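Local atomic coordinates of RNase III inhibitor (Mycobacterium tuberculosis, PDB entry 5M3I), a protein that belongs to the macro domain family, a compact fold in which helices pack against a mixed beta sheet. Residues 113-124 and 146-157. Sequence-based numbering, arbitrary orientation.
Sequences IRELNIASVAVP and FQQLPDVDAVIY
V121 and V123 of strand 120-123 bond through their backbones to strand 153-156 and press their side chains onto F146, in the last turn of helix 135-147. Five near-straight N-H...O bonds set a parallel register: V121 N to D153 O at 2.9 Å and V123 N to V155 O at 2.8 Å alternate with bonds donated by D153, V155 and Y157, and the strand axes diverge by just 14°. The tight part lies on the sheet face of V121, V123 and A154. There V121 CG1, set between its backbone N and carbonyl carbon (chi1 62°), reaches F146 CE1 at 3.5 Å, V123 CG2 lies 3.9 Å from F146 CZ, and A154 CB lies over one ring face, offset toward the rim. I113 extends this cluster, its CD1 3.9 Å from F146 CE1 and its CG2 3.8 Å from V152 CG2. The solvent side is looser: the extended R114 chain runs past L149 CD2 and offers NH2 to Q148 O at 3.1 Å, a bent bond (136° at hydrogen) approaching above the carbonyl plane. The chemistry implies that backbone bonds join the parallel strands of beta-alpha-beta unit 120-123, 135-147, 153-156, F146 packs its helix against them, and I113 and R114 bring in helix 99-115, R114 through one peripheral polar link.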
# COMPACT_ATOMS: atom_id res chain seq x y z
N ILE A 113 8.27 5.03 -5.60
CA ILE A 113 8.77 3.93 -6.41
C ILE A 113 9.94 4.42 -7.25
O ILE A 113 10.89 3.68 -7.45
CB ILE A 113 7.64 3.27 -7.25
CG1 ILE A 113 6.76 2.40 -6.33
CG2 ILE A 113 8.19 2.42 -8.37
CD1 ILE A 113 5.39 2.10 -6.86
N ARG A 114 9.82 5.63 -7.79
CA ARG A 114 10.90 6.23 -8.61
C ARG A 114 12.12 6.50 -7.76
O ARG A 114 13.21 6.04 -8.08
CB ARG A 114 10.46 7.53 -9.21
CG ARG A 114 9.61 7.33 -10.45
CD ARG A 114 9.03 8.65 -10.94
NE ARG A 114 8.23 8.40 -12.14
CZ ARG A 114 7.25 9.19 -12.58
NH1 ARG A 114 6.89 10.31 -11.93
NH2 ARG A 114 6.61 8.84 -13.70
N GLU A 115 11.90 7.21 -6.67
CA GLU A 115 12.98 7.57 -5.76
C GLU A 115 13.75 6.40 -5.19
O GLU A 115 14.97 6.47 -5.12
CB GLU A 115 12.51 8.52 -4.66
CG GLU A 115 12.39 9.90 -5.26
CD GLU A 115 11.91 10.94 -4.30
OE1 GLU A 115 11.71 10.60 -3.10
OE2 GLU A 115 11.70 12.10 -4.73
N LEU A 116 13.08 5.31 -4.88
CA LEU A 116 13.76 4.12 -4.36
C LEU A 116 14.15 3.10 -5.44
O LEU A 116 14.73 2.04 -5.14
CB LEU A 116 12.89 3.47 -3.31
CG LEU A 116 12.65 4.35 -2.09
CD1 LEU A 116 11.68 3.68 -1.14
CD2 LEU A 116 13.95 4.65 -1.36
N ASN A 117 13.89 3.43 -6.70
CA ASN A 117 14.17 2.54 -7.81
C ASN A 117 13.59 1.14 -7.64
O ASN A 117 14.23 0.12 -7.96
CB ASN A 117 15.73 2.49 -8.05
CG ASN A 117 16.07 2.50 -9.52
OD1 ASN A 117 15.29 2.93 -10.38
ND2 ASN A 117 17.26 2.02 -9.84
N ILE A 118 12.34 1.08 -7.17
CA ILE A 118 11.66 -0.18 -6.97
C ILE A 118 11.30 -0.76 -8.36
O ILE A 118 10.77 -0.05 -9.20
CB ILE A 118 10.45 0.01 -6.03
CG1 ILE A 118 10.97 0.24 -4.61
CG2 ILE A 118 9.50 -1.19 -6.07
CD1 ILE A 118 9.96 0.88 -3.68
N ALA A 119 11.69 -2.01 -8.60
CA ALA A 119 11.43 -2.72 -9.88
C ALA A 119 10.04 -3.41 -9.92
O ALA A 119 9.52 -3.68 -11.00
CB ALA A 119 12.48 -3.78 -10.08
N SER A 120 9.47 -3.72 -8.76
CA SER A 120 8.26 -4.46 -8.71
C SER A 120 7.51 -4.16 -7.41
O SER A 120 8.14 -4.03 -6.36
CB SER A 120 8.53 -5.97 -8.88
OG SER A 120 9.09 -6.53 -7.72
N VAL A 121 6.19 -4.12 -7.51
CA VAL A 121 5.33 -3.87 -6.36
C VAL A 121 4.00 -4.65 -6.44
O VAL A 121 3.48 -4.89 -7.53
CB VAL A 121 5.13 -2.36 -6.22
CG1 VAL A 121 4.45 -1.84 -7.42
CG2 VAL A 121 4.33 -2.04 -4.98
N ALA A 122 3.51 -5.08 -5.29
CA ALA A 122 2.21 -5.76 -5.17
C ALA A 122 1.30 -4.81 -4.46
O ALA A 122 1.66 -4.27 -3.38
CB ALA A 122 2.32 -7.06 -4.39
N VAL A 123 0.10 -4.65 -5.01
CA VAL A 123 -0.86 -3.66 -4.52
C VAL A 123 -2.22 -4.32 -4.20
O VAL A 123 -2.73 -5.07 -5.02
CB VAL A 123 -1.07 -2.58 -5.58
CG1 VAL A 123 -1.89 -1.48 -5.02
CG2 VAL A 123 0.28 -2.04 -6.06
N PRO A 124 -2.79 -4.07 -3.01
CA PRO A 124 -4.10 -4.57 -2.65
C PRO A 124 -5.19 -3.66 -3.15
O PRO A 124 -4.89 -2.59 -3.68
CB PRO A 124 -4.08 -4.52 -1.12
CG PRO A 124 -3.21 -3.36 -0.83
CD PRO A 124 -2.16 -3.36 -1.89
N PHE A 146 0.15 3.24 -12.67
CA PHE A 146 1.26 2.36 -13.06
C PHE A 146 1.63 2.43 -14.53
O PHE A 146 2.75 2.08 -14.88
CB PHE A 146 1.03 0.89 -12.62
CG PHE A 146 1.29 0.69 -11.18
CD1 PHE A 146 2.59 0.68 -10.73
CD2 PHE A 146 0.27 0.65 -10.27
CE1 PHE A 146 2.87 0.56 -9.38
CE2 PHE A 146 0.52 0.57 -8.92
CZ PHE A 146 1.84 0.53 -8.47
N GLN A 147 0.74 2.93 -15.37
CA GLN A 147 1.15 3.27 -16.71
C GLN A 147 2.19 4.41 -16.77
O GLN A 147 2.86 4.55 -17.79
CB GLN A 147 -0.06 3.61 -17.55
CG GLN A 147 -0.81 2.34 -17.88
CD GLN A 147 -2.10 2.61 -18.57
OE1 GLN A 147 -2.62 3.69 -18.49
NE2 GLN A 147 -2.62 1.62 -19.25
N GLN A 148 2.32 5.21 -15.71
CA GLN A 148 3.41 6.17 -15.61
C GLN A 148 4.73 5.55 -15.15
O GLN A 148 5.74 6.23 -15.12
CB GLN A 148 3.06 7.31 -14.66
CG GLN A 148 1.74 8.04 -14.94
CD GLN A 148 1.61 9.31 -14.14
OE1 GLN A 148 2.47 10.22 -14.22
NE2 GLN A 148 0.51 9.42 -13.43
N LEU A 149 4.74 4.25 -14.85
CA LEU A 149 5.96 3.56 -14.48
C LEU A 149 6.15 2.36 -15.40
O LEU A 149 6.06 1.22 -14.96
CB LEU A 149 5.85 3.11 -13.04
CG LEU A 149 5.67 4.22 -12.01
CD1 LEU A 149 5.23 3.61 -10.71
CD2 LEU A 149 6.95 5.01 -11.83
N PRO A 150 6.44 2.63 -16.68
CA PRO A 150 6.50 1.55 -17.69
C PRO A 150 7.58 0.49 -17.46
O PRO A 150 7.46 -0.58 -18.03
CB PRO A 150 6.77 2.30 -19.00
CG PRO A 150 7.43 3.58 -18.59
CD PRO A 150 6.82 3.94 -17.26
N ASP A 151 8.58 0.75 -16.62
CA ASP A 151 9.58 -0.30 -16.27
C ASP A 151 9.36 -1.00 -14.92
O ASP A 151 10.24 -1.74 -14.44
CB ASP A 151 10.99 0.31 -16.31
CG ASP A 151 11.35 0.85 -17.68
OD1 ASP A 151 11.15 0.14 -18.72
OD2 ASP A 151 11.84 2.01 -17.73
N VAL A 152 8.20 -0.78 -14.29
CA VAL A 152 7.91 -1.40 -13.00
C VAL A 152 6.88 -2.53 -13.24
O VAL A 152 5.95 -2.36 -14.02
CB VAL A 152 7.36 -0.35 -12.02
CG1 VAL A 152 6.97 -0.96 -10.70
CG2 VAL A 152 8.42 0.72 -11.77
N ASP A 153 7.08 -3.67 -12.61
CA ASP A 153 6.05 -4.73 -12.61
C ASP A 153 5.13 -4.44 -11.49
O ASP A 153 5.58 -4.27 -10.32
CB ASP A 153 6.67 -6.12 -12.41
CG ASP A 153 7.46 -6.59 -13.61
OD1 ASP A 153 7.00 -6.41 -14.77
OD2 ASP A 153 8.54 -7.15 -13.40
N ALA A 154 3.85 -4.36 -11.79
CA ALA A 154 2.87 -4.12 -10.74
C ALA A 154 1.95 -5.32 -10.74
O ALA A 154 1.37 -5.64 -11.77
CB ALA A 154 2.10 -2.83 -11.03
N VAL A 155 1.81 -5.95 -9.59
CA VAL A 155 0.82 -6.99 -9.40
C VAL A 155 -0.33 -6.40 -8.56
O VAL A 155 -0.13 -6.03 -7.39
CB VAL A 155 1.39 -8.24 -8.70
CG1 VAL A 155 0.39 -9.40 -8.78
CG2 VAL A 155 2.69 -8.69 -9.36
N ILE A 156 -1.51 -6.33 -9.17
CA ILE A 156 -2.70 -5.81 -8.53
C ILE A 156 -3.65 -6.94 -8.12
O ILE A 156 -4.07 -7.73 -8.96
CB ILE A 156 -3.38 -4.85 -9.49
CG1 ILE A 156 -2.41 -3.70 -9.80
CG2 ILE A 156 -4.64 -4.31 -8.84
CD1 ILE A 156 -2.99 -2.66 -10.69
N TYR A 157 -3.94 -6.99 -6.83
CA TYR A 157 -4.78 -8.02 -6.19
C TYR A 157 -6.23 -7.55 -6.08
O TYR A 157 -6.49 -6.54 -5.46
CB TYR A 157 -4.27 -8.37 -4.80
CG TYR A 157 -3.02 -9.22 -4.89
CD1 TYR A 157 -1.77 -8.64 -5.26
CD2 TYR A 157 -3.05 -10.59 -4.60
CE1 TYR A 157 -0.64 -9.38 -5.37
CE2 TYR A 157 -1.89 -11.33 -4.66
CZ TYR A 157 -0.69 -10.73 -5.05
OH TYR A 157 0.47 -11.49 -5.15